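Long-range contacts in pancreatic lipase related protein 2 (Equus caballus, PDB 1W52), which probably hydrolyses ester bonds of galactolipids and triacylglycerols, releasing fatty acids: residues F39-N44 against K62-Q67; K71-I76 against E99-I104; H205-P210 against C263-S268; I346-S351 against G377-D382; V404-V409 against Q442-Q447. All blocks are in the same frame, centred on the assembly; numbering follows the deposited sequence.

Interaction 1: F39-N44 against K62-Q67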
# COMPACT_ATOMS: atom_id res chain seq x y z
N PHE A 39 6.14 -21.94 9.97
CA PHE A 39 7.03 -20.78 9.99
C PHE A 39 8.31 -21.03 9.19
O PHE A 39 9.05 -21.93 9.49
CB PHE A 39 7.38 -20.51 11.42
CG PHE A 39 6.18 -20.21 12.27
CD1 PHE A 39 5.50 -19.04 12.10
CD2 PHE A 39 5.75 -21.11 13.24
CE1 PHE A 39 4.41 -18.75 12.87
CE2 PHE A 39 4.65 -20.82 14.06
CZ PHE A 39 3.97 -19.64 13.86
N LEU A 40 8.55 -20.25 8.15
CA LEU A 40 9.69 -20.50 7.26
C LEU A 40 10.69 -19.37 7.36
O LEU A 40 10.34 -18.21 7.12
CB LEU A 40 9.28 -20.61 5.83
CG LEU A 40 7.97 -21.34 5.60
CD1 LEU A 40 7.79 -21.48 4.14
CD2 LEU A 40 7.95 -22.70 6.27
N LEU A 41 11.93 -19.72 7.72
CA LEU A 41 12.89 -18.71 8.19
C LEU A 41 13.96 -18.36 7.16
O LEU A 41 14.70 -19.20 6.70
CB LEU A 41 13.54 -19.12 9.52
CG LEU A 41 14.40 -18.05 10.22
CD1 LEU A 41 13.98 -16.63 9.98
CD2 LEU A 41 14.36 -18.24 11.70
N TYR A 42 13.98 -17.09 6.82
CA TYR A 42 14.93 -16.55 5.89
C TYR A 42 15.71 -15.48 6.67
O TYR A 42 15.15 -14.73 7.46
CB TYR A 42 14.19 -15.92 4.72
CG TYR A 42 13.49 -16.87 3.76
CD1 TYR A 42 14.18 -17.39 2.67
CD2 TYR A 42 12.11 -17.19 3.88
CE1 TYR A 42 13.53 -18.24 1.74
CE2 TYR A 42 11.46 -18.05 2.95
CZ TYR A 42 12.18 -18.57 1.89
OH TYR A 42 11.61 -19.41 0.95
N THR A 43 17.02 -15.47 6.44
CA THR A 43 17.98 -14.55 7.07
C THR A 43 19.08 -14.30 6.06
O THR A 43 19.23 -15.07 5.11
CB THR A 43 18.65 -15.16 8.32
OG1 THR A 43 18.99 -16.53 8.06
CG2 THR A 43 17.70 -15.19 9.51
N ASN A 44 19.90 -13.27 6.28
CA ASN A 44 20.81 -12.84 5.22
C ASN A 44 21.79 -13.96 4.97
O ASN A 44 22.35 -14.07 3.89
CB ASN A 44 21.54 -11.56 5.56
CG ASN A 44 20.64 -10.51 6.07
OD1 ASN A 44 20.17 -10.61 7.19
ND2 ASN A 44 20.39 -9.50 5.27
N LYS A 62 17.18 -22.21 17.98
CA LYS A 62 18.53 -22.04 18.48
C LYS A 62 19.55 -22.58 17.49
O LYS A 62 20.60 -21.97 17.28
CB LYS A 62 18.69 -22.69 19.86
CG LYS A 62 17.89 -21.99 21.02
CD LYS A 62 17.94 -22.70 22.43
CE LYS A 62 18.66 -24.11 22.45
NZ LYS A 62 17.85 -25.36 22.15
N SER A 63 19.23 -23.69 16.83
CA SER A 63 20.13 -24.29 15.84
C SER A 63 19.97 -23.68 14.47
O SER A 63 20.59 -24.13 13.52
CB SER A 63 19.93 -25.80 15.77
OG SER A 63 18.58 -26.16 15.55
N SER A 64 19.13 -22.65 14.38
CA SER A 64 18.88 -21.90 13.12
C SER A 64 19.55 -20.52 13.06
O SER A 64 19.93 -19.94 14.10
CB SER A 64 17.38 -21.69 12.92
OG SER A 64 16.83 -20.91 13.97
N ASN A 65 19.61 -19.98 11.85
CA ASN A 65 20.31 -18.73 11.59
C ASN A 65 19.64 -17.51 12.18
O ASN A 65 20.17 -16.39 12.11
CB ASN A 65 20.49 -18.53 10.09
CG ASN A 65 21.35 -19.60 9.47
OD1 ASN A 65 21.20 -20.77 9.78
ND2 ASN A 65 22.25 -19.21 8.60
N PHE A 66 18.46 -17.71 12.76
CA PHE A 66 17.79 -16.62 13.42
C PHE A 66 18.81 -15.86 14.26
O PHE A 66 19.58 -16.49 14.95
CB PHE A 66 16.67 -17.17 14.30
CG PHE A 66 15.99 -16.13 15.16
CD1 PHE A 66 16.38 -15.94 16.47
CD2 PHE A 66 14.96 -15.39 14.68
CE1 PHE A 66 15.75 -15.00 17.24
CE2 PHE A 66 14.33 -14.46 15.47
CZ PHE A 66 14.72 -14.27 16.74
N GLN A 67 18.79 -14.53 14.20
CA GLN A 67 19.73 -13.66 14.90
C GLN A 67 19.00 -12.77 15.90
O GLN A 67 18.35 -11.80 15.52
CB GLN A 67 20.57 -12.80 13.92
CG GLN A 67 19.92 -12.43 12.57
CD GLN A 67 20.90 -12.43 11.35
OE1 GLN A 67 21.69 -13.34 11.19
NE2 GLN A 67 20.80 -11.41 10.48
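L41 and F66 each turn CG to the far side of CB from their backbone N (chi1 -171° and 174°). This brings CD2 of L41 to 3.6 Å from CB of F66, with the methyl approaching the aromatic side chain obliquely. T43 keeps OG1 between its backbone N and carbonyl carbon (chi1 42°), and OG1 comes across N65 to lie 3.2 Å from N65 CB. Its methyl CG2 faces the backbone of N65 and F66. A glycine here would remove both branches and would probably open a gap between the strand and N65. Farther along, N44 OD1 lies 3.4 Å from Q67 NE2, the two amide planes only 11° apart. N44 OD1 has a clearer partner in the backbone N of T101. L137 of helix 116-141 and the ring of Y143 pack on F66 as well. The contact is mainly side-chain packing. It lays the loop between helix 59-62 and strand 72-76 on strand 38-43, near one edge of the central sheet of an alpha/beta-hydrolase fold.

Interaction 2: K71-I76 against E99-I104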
# COMPACT_ATOMS: atom_id res chain seq x y z
N LYS A 71 16.07 -7.02 13.98
CA LYS A 71 14.59 -7.01 13.75
C LYS A 71 14.10 -8.33 13.14
O LYS A 71 14.86 -9.03 12.51
CB LYS A 71 14.14 -5.94 12.75
CG LYS A 71 14.06 -4.51 13.26
CD LYS A 71 13.46 -3.53 12.20
CE LYS A 71 11.94 -3.68 12.08
NZ LYS A 71 11.15 -3.48 13.38
N THR A 72 12.83 -8.66 13.31
CA THR A 72 12.25 -9.82 12.65
C THR A 72 10.94 -9.48 11.93
O THR A 72 9.97 -8.99 12.53
CB THR A 72 12.00 -10.90 13.65
OG1 THR A 72 13.25 -11.26 14.28
CG2 THR A 72 11.45 -12.16 12.98
N HIS A 73 10.92 -9.73 10.62
CA HIS A 73 9.73 -9.55 9.81
C HIS A 73 8.98 -10.87 9.62
O HIS A 73 9.54 -11.89 9.25
CB HIS A 73 10.09 -8.94 8.47
CG HIS A 73 10.84 -7.65 8.61
ND1 HIS A 73 10.24 -6.50 9.07
CD2 HIS A 73 12.13 -7.33 8.36
CE1 HIS A 73 11.14 -5.53 9.10
NE2 HIS A 73 12.29 -6.00 8.67
N PHE A 74 7.70 -10.82 9.95
CA PHE A 74 6.76 -11.89 9.70
C PHE A 74 5.89 -11.43 8.52
O PHE A 74 5.47 -10.26 8.46
CB PHE A 74 5.87 -12.06 10.91
CG PHE A 74 6.49 -12.89 12.03
CD1 PHE A 74 6.77 -12.33 13.30
CD2 PHE A 74 6.72 -14.25 11.85
CE1 PHE A 74 7.25 -13.10 14.32
CE2 PHE A 74 7.21 -15.01 12.89
CZ PHE A 74 7.46 -14.43 14.12
N VAL A 75 5.62 -12.36 7.62
CA VAL A 75 4.77 -12.08 6.46
C VAL A 75 3.68 -13.12 6.37
O VAL A 75 3.93 -14.24 6.03
CB VAL A 75 5.61 -12.14 5.23
CG1 VAL A 75 4.76 -12.02 4.02
CG2 VAL A 75 6.63 -11.01 5.28
N ILE A 76 2.46 -12.76 6.66
CA ILE A 76 1.34 -13.70 6.66
C ILE A 76 0.36 -13.51 5.45
O ILE A 76 -0.22 -12.42 5.28
CB ILE A 76 0.55 -13.50 7.97
CG1 ILE A 76 1.52 -13.36 9.16
CG2 ILE A 76 -0.44 -14.64 8.16
CD1 ILE A 76 0.86 -12.90 10.46
N GLU A 99 18.29 -4.83 4.34
CA GLU A 99 18.60 -4.79 5.78
C GLU A 99 19.06 -6.13 6.30
O GLU A 99 18.80 -7.13 5.69
CB GLU A 99 17.45 -4.23 6.65
CG GLU A 99 16.05 -4.85 6.55
CD GLU A 99 14.96 -4.02 7.28
OE1 GLU A 99 14.82 -4.09 8.54
OE2 GLU A 99 14.22 -3.29 6.60
N THR A 100 19.81 -6.14 7.39
CA THR A 100 20.27 -7.44 7.88
C THR A 100 19.35 -7.81 9.02
O THR A 100 19.20 -7.09 9.99
CB THR A 100 21.81 -7.57 8.18
OG1 THR A 100 22.23 -6.55 9.07
CG2 THR A 100 22.68 -7.33 6.88
N THR A 101 18.67 -8.94 8.81
CA THR A 101 17.48 -9.25 9.54
C THR A 101 16.97 -10.69 9.37
O THR A 101 17.47 -11.45 8.53
CB THR A 101 16.43 -8.28 9.07
OG1 THR A 101 17.05 -6.99 8.93
CG2 THR A 101 15.35 -8.06 10.12
N ASN A 102 16.00 -11.02 10.22
CA ASN A 102 15.22 -12.23 10.20
C ASN A 102 13.89 -11.99 9.55
O ASN A 102 13.11 -11.14 10.01
CB ASN A 102 14.91 -12.66 11.63
CG ASN A 102 16.13 -12.72 12.49
OD1 ASN A 102 17.11 -13.38 12.11
ND2 ASN A 102 16.10 -12.05 13.66
N CYS A 103 13.59 -12.75 8.50
CA CYS A 103 12.26 -12.67 7.89
C CYS A 103 11.60 -14.02 7.83
O CYS A 103 12.12 -14.93 7.22
CB CYS A 103 12.33 -12.00 6.52
SG CYS A 103 10.68 -11.65 5.87
N ILE A 104 10.46 -14.16 8.49
CA ILE A 104 9.67 -15.39 8.45
C ILE A 104 8.35 -15.21 7.66
O ILE A 104 7.62 -14.23 7.85
CB ILE A 104 9.29 -15.89 9.88
CG1 ILE A 104 10.50 -15.94 10.82
CG2 ILE A 104 8.61 -17.25 9.79
CD1 ILE A 104 10.10 -15.84 12.28
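H73 and its strand neighbours pair in parallel with N102-I104 through backbone bonds. H73 N donates to N102 O at 2.7 Å, I104 N to H73 O at 2.6 Å, and V75 N to I104 O at 2.7 Å. Helix 87-96 connects the two strands, giving a beta-alpha-beta crossover. Polar side chains add two bonds. T72 sets OG1 beside its own backbone N (chi1 -59°), where N102 ND2 donates to it at 3.0 Å, close to the amide plane. T72 OG1 also bonds Y143 OH, and N102 OD1 takes the backbone N of Q67. A valine in place of T72 would probably strip both N102 ND2 and Y143 of this partner. H73 NE2 donates to E99 OE1 at 3.2 Å, nearly straight at 171°. The oxygen lies in the ring plane, but the ring meets the carboxylate from above, the planes 86° apart. In the apolar packing F74 and I104 lie side by side, pointing the same way. V75 CG2 lies 4.1 Å from C103 SG, which is in a disulfide with C92. H73 ND1 bonds H149, so both ring nitrogens are engaged; E99 OE2 is held in turn by H311. That fixes the ring's rotation, and the carboxylate would probably favour the form of H73 that carries its proton on NE2.

Interaction 3: H205-P210 against C263-S268. With DDQ (decylamine-N,N-dimethyl-N-oxide), chain C.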
# COMPACT_ATOMS: atom_id res chain seq x y z
N HIS A 205 -4.72 0.44 1.85
CA HIS A 205 -6.08 0.14 1.39
C HIS A 205 -6.14 0.23 -0.14
O HIS A 205 -6.10 1.33 -0.68
CB HIS A 205 -7.07 1.19 1.88
CG HIS A 205 -7.21 1.31 3.37
ND1 HIS A 205 -8.27 0.75 4.06
CD2 HIS A 205 -6.49 2.01 4.29
CE1 HIS A 205 -8.17 1.08 5.34
NE2 HIS A 205 -7.10 1.83 5.51
N THR A 206 -6.24 -0.92 -0.81
CA THR A 206 -6.33 -0.96 -2.27
C THR A 206 -7.67 -1.42 -2.85
O THR A 206 -7.86 -1.25 -4.02
CB THR A 206 -5.23 -1.85 -2.89
OG1 THR A 206 -5.28 -3.17 -2.32
CG2 THR A 206 -3.82 -1.31 -2.53
N ASP A 207 -8.59 -2.00 -2.06
CA ASP A 207 -9.82 -2.58 -2.63
C ASP A 207 -11.00 -2.31 -1.72
O ASP A 207 -11.84 -3.16 -1.49
CB ASP A 207 -9.61 -4.09 -2.83
CG ASP A 207 -10.72 -4.78 -3.66
OD1 ASP A 207 -11.34 -4.07 -4.48
OD2 ASP A 207 -11.01 -6.01 -3.54
N ALA A 208 -11.08 -1.07 -1.26
CA ALA A 208 -12.02 -0.58 -0.24
C ALA A 208 -13.45 -0.16 -0.73
O ALA A 208 -14.26 0.48 -0.02
CB ALA A 208 -11.34 0.59 0.43
N SER A 209 -13.77 -0.48 -1.98
CA SER A 209 -15.18 -0.52 -2.43
C SER A 209 -15.94 -1.43 -1.46
O SER A 209 -15.34 -2.24 -0.68
CB SER A 209 -15.25 -1.02 -3.88
OG SER A 209 -13.95 -0.94 -4.50
N PRO A 210 -17.23 -1.22 -1.37
CA PRO A 210 -18.03 -2.06 -0.47
C PRO A 210 -18.09 -3.49 -0.87
O PRO A 210 -18.43 -3.80 -1.99
CB PRO A 210 -19.40 -1.41 -0.48
CG PRO A 210 -19.33 -0.29 -1.34
CD PRO A 210 -17.99 -0.08 -1.88
N CYS A 263 -7.43 -8.41 -8.50
CA CYS A 263 -6.29 -7.59 -8.85
C CYS A 263 -6.05 -6.37 -7.89
O CYS A 263 -4.92 -6.16 -7.39
CB CYS A 263 -6.44 -7.17 -10.28
SG CYS A 263 -5.40 -5.83 -10.82
N ASN A 264 -7.10 -5.58 -7.62
CA ASN A 264 -7.01 -4.49 -6.68
C ASN A 264 -6.64 -4.96 -5.29
O ASN A 264 -5.79 -4.36 -4.63
CB ASN A 264 -8.35 -3.82 -6.53
CG ASN A 264 -8.88 -3.22 -7.81
OD1 ASN A 264 -8.38 -2.24 -8.32
ND2 ASN A 264 -9.93 -3.81 -8.31
N HIS A 265 -7.30 -6.00 -4.80
CA HIS A 265 -6.98 -6.58 -3.45
C HIS A 265 -5.48 -6.89 -3.30
O HIS A 265 -4.87 -6.73 -2.24
CB HIS A 265 -7.80 -7.87 -3.27
CG HIS A 265 -7.91 -8.38 -1.88
ND1 HIS A 265 -8.23 -7.58 -0.81
CD2 HIS A 265 -7.83 -9.64 -1.40
CE1 HIS A 265 -8.30 -8.33 0.28
NE2 HIS A 265 -8.07 -9.59 -0.06
N LEU A 266 -4.90 -7.32 -4.41
CA LEU A 266 -3.53 -7.72 -4.46
C LEU A 266 -2.60 -6.55 -4.65
O LEU A 266 -1.43 -6.66 -4.36
CB LEU A 266 -3.32 -8.75 -5.57
CG LEU A 266 -4.12 -10.05 -5.44
CD1 LEU A 266 -3.62 -11.03 -6.42
CD2 LEU A 266 -4.12 -10.74 -4.12
N LYS A 267 -3.05 -5.41 -5.13
CA LYS A 267 -2.09 -4.36 -5.34
C LYS A 267 -1.47 -3.90 -3.99
O LYS A 267 -0.38 -3.39 -3.93
CB LYS A 267 -2.73 -3.19 -6.10
CG LYS A 267 -2.93 -3.37 -7.67
CD LYS A 267 -1.61 -3.27 -8.49
CE LYS A 267 -1.86 -2.89 -10.00
NZ LYS A 267 -1.89 -4.05 -10.89
N SER A 268 -2.17 -4.12 -2.90
CA SER A 268 -1.67 -3.82 -1.60
C SER A 268 -0.32 -4.45 -1.34
O SER A 268 0.60 -3.78 -0.88
CB SER A 268 -2.69 -4.31 -0.57
OG SER A 268 -2.81 -5.72 -0.57
N1 DDQ C . -3.15 -15.91 -5.16
O1 DDQ C . -2.16 -15.52 -4.49
CM1 DDQ C . -2.80 -15.84 -6.62
CM2 DDQ C . -3.50 -17.32 -4.81
C1 DDQ C . -4.21 -14.93 -4.78
C2 DDQ C . -5.09 -15.27 -3.57
C3 DDQ C . -6.54 -15.30 -4.03
C4 DDQ C . -7.32 -14.03 -3.71
C5 DDQ C . -8.54 -14.33 -2.87
C6 DDQ C . -9.21 -13.01 -2.61
C7 DDQ C . -10.37 -13.15 -1.67
C8 DDQ C . -10.19 -12.32 -0.41
C9 DDQ C . -11.27 -12.70 0.61
C10 DDQ C . -11.73 -11.55 1.47
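T206 lies against the backbone of helix 257-277, with its methyl CG2 3.4 Å from S268 CA. Its OG1 donates to N264 O at 2.6 Å, tilted out of the carbonyl plane. K267 N reaches the same oxygen from the opposite face of that plane, so two donors grip N264 O. S268 N in turn makes a weak, bent bond of 3.3 Å to T206 OG1. D207 swings CG away from its backbone N (chi1 -169°) and lays its carboxylate across the start of this helical segment. Its CB is 3.6 Å from H265 N, and OD2 is 3.7 Å from H265 CB. D207 OD2 also has a weak bond to F217 N. H265 throws its ring away from its backbone N as well (chi1 -164°), and NE2 comes 3.5 Å from C8 of the bound detergent. S268 OG donates to H265 O at 2.8 Å, and H153 NE2 bonds that oxygen too. The ring is held at both nitrogens, ND1 by D178 OD2 and NE2 by S154 OG. T206 N bonds the other carboxylate oxygen of D178. The loop thus supports the backbone behind H265 and also holds D178. This fits the predicted Ser-His-Asp catalytic triad of an alpha/beta-hydrolase lipase.

Interaction 4: I346-S351 against G377-D382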
# COMPACT_ATOMS: atom_id res chain seq x y z
N ILE A 346 0.38 27.02 -15.33
CA ILE A 346 0.50 27.73 -16.60
C ILE A 346 -0.46 28.93 -16.58
O ILE A 346 -1.67 28.76 -16.45
CB ILE A 346 0.26 26.75 -17.80
CG1 ILE A 346 1.56 25.96 -18.09
CG2 ILE A 346 -0.17 27.51 -19.03
CD1 ILE A 346 1.54 24.88 -19.18
N THR A 347 0.12 30.14 -16.62
CA THR A 347 -0.60 31.40 -16.81
C THR A 347 -0.53 31.77 -18.28
O THR A 347 0.54 31.71 -18.90
CB THR A 347 0.03 32.54 -15.96
OG1 THR A 347 -0.42 32.47 -14.60
CG2 THR A 347 -0.45 33.92 -16.42
N LEU A 348 -1.67 32.19 -18.84
CA LEU A 348 -1.76 32.37 -20.28
C LEU A 348 -1.26 33.74 -20.73
O LEU A 348 -0.83 34.56 -19.92
CB LEU A 348 -3.19 32.11 -20.77
CG LEU A 348 -3.55 30.62 -20.82
CD1 LEU A 348 -4.94 30.45 -21.35
CD2 LEU A 348 -2.56 29.77 -21.67
N ALA A 349 -1.29 33.95 -22.03
CA ALA A 349 -0.88 35.22 -22.60
C ALA A 349 -1.65 35.45 -23.89
O ALA A 349 -2.61 34.72 -24.19
CB ALA A 349 0.62 35.21 -22.83
N GLY A 350 -1.27 36.50 -24.62
CA GLY A 350 -1.77 36.76 -25.97
C GLY A 350 -2.87 37.81 -26.07
O GLY A 350 -3.00 38.69 -25.20
N SER A 351 -3.67 37.69 -27.14
CA SER A 351 -4.75 38.64 -27.43
C SER A 351 -6.11 37.94 -27.59
O SER A 351 -7.08 38.29 -26.91
CB SER A 351 -4.42 39.45 -28.69
OG SER A 351 -4.93 40.77 -28.61
N GLY A 377 -10.05 23.98 -22.05
CA GLY A 377 -11.08 24.99 -21.88
C GLY A 377 -10.73 26.30 -22.55
O GLY A 377 -9.85 26.34 -23.42
N SER A 378 -11.41 27.37 -22.12
CA SER A 378 -11.22 28.74 -22.64
C SER A 378 -9.88 29.34 -22.23
O SER A 378 -9.52 29.34 -21.05
CB SER A 378 -12.36 29.68 -22.19
OG SER A 378 -12.06 30.28 -20.93
N LEU A 379 -9.19 29.91 -23.20
CA LEU A 379 -7.80 30.30 -23.01
C LEU A 379 -7.57 31.83 -22.98
O LEU A 379 -6.60 32.34 -23.57
CB LEU A 379 -6.94 29.60 -24.09
CG LEU A 379 -7.13 28.08 -24.23
CD1 LEU A 379 -6.06 27.45 -25.13
CD2 LEU A 379 -7.10 27.42 -22.89
N GLN A 380 -8.43 32.54 -22.25
CA GLN A 380 -8.31 34.00 -22.08
C GLN A 380 -6.89 34.47 -21.65
O GLN A 380 -6.22 33.78 -20.86
CB GLN A 380 -9.39 34.55 -21.12
CG GLN A 380 -9.35 34.00 -19.68
CD GLN A 380 -10.16 34.85 -18.70
OE1 GLN A 380 -11.33 35.16 -18.95
NE2 GLN A 380 -9.54 35.23 -17.58
N PRO A 381 -6.41 35.60 -22.19
CA PRO A 381 -5.07 36.11 -21.84
C PRO A 381 -4.85 36.45 -20.37
O PRO A 381 -5.77 36.84 -19.65
CB PRO A 381 -4.94 37.38 -22.70
CG PRO A 381 -5.87 37.18 -23.82
CD PRO A 381 -7.04 36.44 -23.22
N ASP A 382 -3.58 36.30 -19.99
CA ASP A 382 -3.08 36.46 -18.62
C ASP A 382 -4.09 36.17 -17.51
O ASP A 382 -4.64 37.08 -16.87
CB ASP A 382 -2.37 37.81 -18.49
CG ASP A 382 -0.97 37.78 -19.10
OD1 ASP A 382 -0.84 38.06 -20.32
OD2 ASP A 382 0.04 37.43 -18.45
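Two loops of the C-terminal PLAT domain meet here, L348 packing on L379 and A349 passing P381. Their touching parts run 100° apart. L348 CD1 comes 3.5 Å from L379 CB. Its CB sits over the backbone of the other loop, 3.5 Å from Q380 O. P381 sets its ring carbons against carbonyl oxygens: CB is 3.4 Å from G350 O and CG 3.5 Å from S351 O. The PLAT domain is a beta sandwich, and segment 346-351 leads from strand 340-344 towards strand 355-356, which pairs with strand 377-378. The backbones come closest where D382 CA points its hydrogen at L348 O, at 3.2 Å and 137°. D382 sets CG beside its backbone N (chi1 -78°), and the carboxylate turns back over segment 346-351. There OD1 lies 3.6 Å from A349 CA, while OD2 lies 4.1 Å from the methyl CG2 of T347. T347 directs its hydroxyl to S383 O. L379 also touches W405.

Interaction 5: V404-V409 against Q442-Q447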
# COMPACT_ATOMS: atom_id res chain seq x y z
N VAL A 404 2.88 22.40 -26.24
CA VAL A 404 2.17 21.89 -27.44
C VAL A 404 0.72 22.26 -27.17
O VAL A 404 0.34 22.56 -26.03
CB VAL A 404 2.21 20.35 -27.72
CG1 VAL A 404 1.19 19.97 -28.79
CG2 VAL A 404 3.58 19.92 -28.21
N TRP A 405 -0.12 22.43 -28.01
CA TRP A 405 -1.53 22.66 -27.74
C TRP A 405 -2.34 22.59 -29.04
O TRP A 405 -1.84 22.86 -30.16
CB TRP A 405 -1.76 23.96 -26.96
CG TRP A 405 -1.53 25.18 -27.74
CD1 TRP A 405 -0.36 25.57 -28.34
CD2 TRP A 405 -2.50 26.19 -28.04
NE1 TRP A 405 -0.54 26.77 -28.97
CE2 TRP A 405 -1.84 27.19 -28.82
CE3 TRP A 405 -3.86 26.37 -27.73
CZ2 TRP A 405 -2.49 28.34 -29.28
CZ3 TRP A 405 -4.52 27.52 -28.21
CH2 TRP A 405 -3.83 28.48 -28.97
N ASN A 406 -3.60 22.20 -28.87
CA ASN A 406 -4.45 21.81 -29.96
C ASN A 406 -5.79 22.51 -29.83
O ASN A 406 -6.05 23.18 -28.83
CB ASN A 406 -4.57 20.29 -29.95
CG ASN A 406 -3.25 19.60 -30.24
OD1 ASN A 406 -2.61 19.04 -29.35
ND2 ASN A 406 -2.83 19.65 -31.49
N LYS A 407 -6.63 22.34 -30.86
CA LYS A 407 -7.88 23.11 -31.03
C LYS A 407 -9.17 22.36 -30.59
O LYS A 407 -9.24 21.14 -30.63
CB LYS A 407 -7.98 23.50 -32.52
CG LYS A 407 -6.68 24.04 -33.17
CD LYS A 407 -6.54 25.55 -32.97
CE LYS A 407 -5.85 26.24 -34.16
NZ LYS A 407 -6.73 27.29 -34.78
N THR A 408 -10.19 23.10 -30.18
CA THR A 408 -11.45 22.52 -29.69
C THR A 408 -12.65 23.14 -30.38
O THR A 408 -13.51 22.43 -30.89
CB THR A 408 -11.54 22.72 -28.16
OG1 THR A 408 -10.96 21.59 -27.51
CG2 THR A 408 -12.98 22.74 -27.62
N VAL A 409 -12.74 24.47 -30.32
CA VAL A 409 -13.56 25.27 -31.23
C VAL A 409 -12.60 25.68 -32.35
O VAL A 409 -11.43 25.98 -32.12
CB VAL A 409 -14.22 26.51 -30.49
CG1 VAL A 409 -13.27 27.75 -30.40
CG2 VAL A 409 -15.56 26.89 -31.12
N GLN A 442 2.15 31.03 -32.01
CA GLN A 442 0.71 30.81 -32.07
C GLN A 442 0.33 29.44 -31.51
O GLN A 442 0.17 29.31 -30.30
CB GLN A 442 0.22 30.98 -33.53
CG GLN A 442 0.47 32.36 -34.13
CD GLN A 442 -0.05 32.50 -35.55
OE1 GLN A 442 -0.14 31.51 -36.29
NE2 GLN A 442 -0.40 33.72 -35.94
N ASP A 443 0.21 28.45 -32.41
CA ASP A 443 -0.37 27.14 -32.11
C ASP A 443 0.59 26.01 -32.40
O ASP A 443 1.56 26.19 -33.13
CB ASP A 443 -1.65 26.91 -32.93
CG ASP A 443 -2.40 25.68 -32.48
OD1 ASP A 443 -2.06 24.57 -32.94
OD2 ASP A 443 -3.32 25.71 -31.65
N ASN A 444 0.32 24.84 -31.82
CA ASN A 444 1.03 23.60 -32.14
C ASN A 444 2.53 23.85 -32.32
O ASN A 444 3.04 23.83 -33.44
CB ASN A 444 0.43 22.95 -33.40
CG ASN A 444 0.16 21.50 -33.21
OD1 ASN A 444 1.04 20.66 -33.37
ND2 ASN A 444 -1.05 21.18 -32.86
N VAL A 445 3.21 24.13 -31.22
CA VAL A 445 4.67 24.29 -31.24
C VAL A 445 5.29 23.56 -30.04
O VAL A 445 4.58 23.17 -29.11
CB VAL A 445 5.08 25.81 -31.28
CG1 VAL A 445 6.56 26.00 -31.67
CG2 VAL A 445 4.20 26.60 -32.25
N GLU A 446 6.60 23.35 -30.07
CA GLU A 446 7.32 22.91 -28.87
C GLU A 446 8.17 24.07 -28.29
O GLU A 446 9.36 23.89 -27.93
CB GLU A 446 8.11 21.65 -29.16
CG GLU A 446 7.19 20.46 -29.38
CD GLU A 446 7.82 19.37 -30.23
OE1 GLU A 446 8.28 19.68 -31.34
OE2 GLU A 446 7.85 18.21 -29.78
N GLN A 447 7.52 25.24 -28.22
CA GLN A 447 7.95 26.46 -27.50
C GLN A 447 8.62 26.12 -26.17
O GLN A 447 7.94 26.10 -25.14
CB GLN A 447 6.72 27.37 -27.28
CG GLN A 447 6.70 28.27 -26.02
CD GLN A 447 5.32 28.81 -25.71
OE1 GLN A 447 5.05 29.32 -24.62
NE2 GLN A 447 4.44 28.72 -26.67
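V404 and N444 mark the closest backbone approach, CA to CA 5.1 Å, between two loop segments that run 139° apart, roughly antiparallel. V404 CA points a hydrogen at V445 O, 3.2 Å away, and N444 N gives a weak bond of 3.4 Å to W405 O. The W405 indole does most of the side-chain work. Its NE1 donates to Q442 O at 3.0 Å, bent to 130°. The oxygen lies in the ring plane and offers a lone pair, so the indole edge is tied to the backbone. One ring face is covered by D443, whose OD2 stands 3.5 Å above the ring plane, over the centre. The carboxylate is inclined to the ring and does not stack flat. Both segments belong to the PLAT domain, a beta sandwich, and lie in loops near its surface. The ring of F403 packs on W405 too. K407 folds back beside D443, with CD 3.5 Å from D443 OD2. Its NZ stays 4.9 Å from D443 OD2, so no salt bridge forms, although the positive charge would probably ease that of a carboxylate held over an aromatic face. Past the indole, V404 and E446 lie side by side and point the same way, V404 CG2 3.8 Å from E446 CG.

Overall arrangement
From the N terminus the five contacts close in series; none nests in or crosses another. Interaction 1 closes the loop from strand 38-43 round to residues 62-67. Interaction 2 then closes the crossover from strand 72-76 to strand 102-107. These two touch, since strands 38-43 and 102-107 are neighbours in the central sheet and Y42 O meets C103 N. Interaction 3 spans a longer excursion to helix 257-277 and lies about 24 Å from interaction 2, centre to centre. Interactions 4 and 5 belong to the PLAT domain, their centres about 41 and 39 Å from that of interaction 3. They join there through L379 and W405, tying separate loops of the sandwich together.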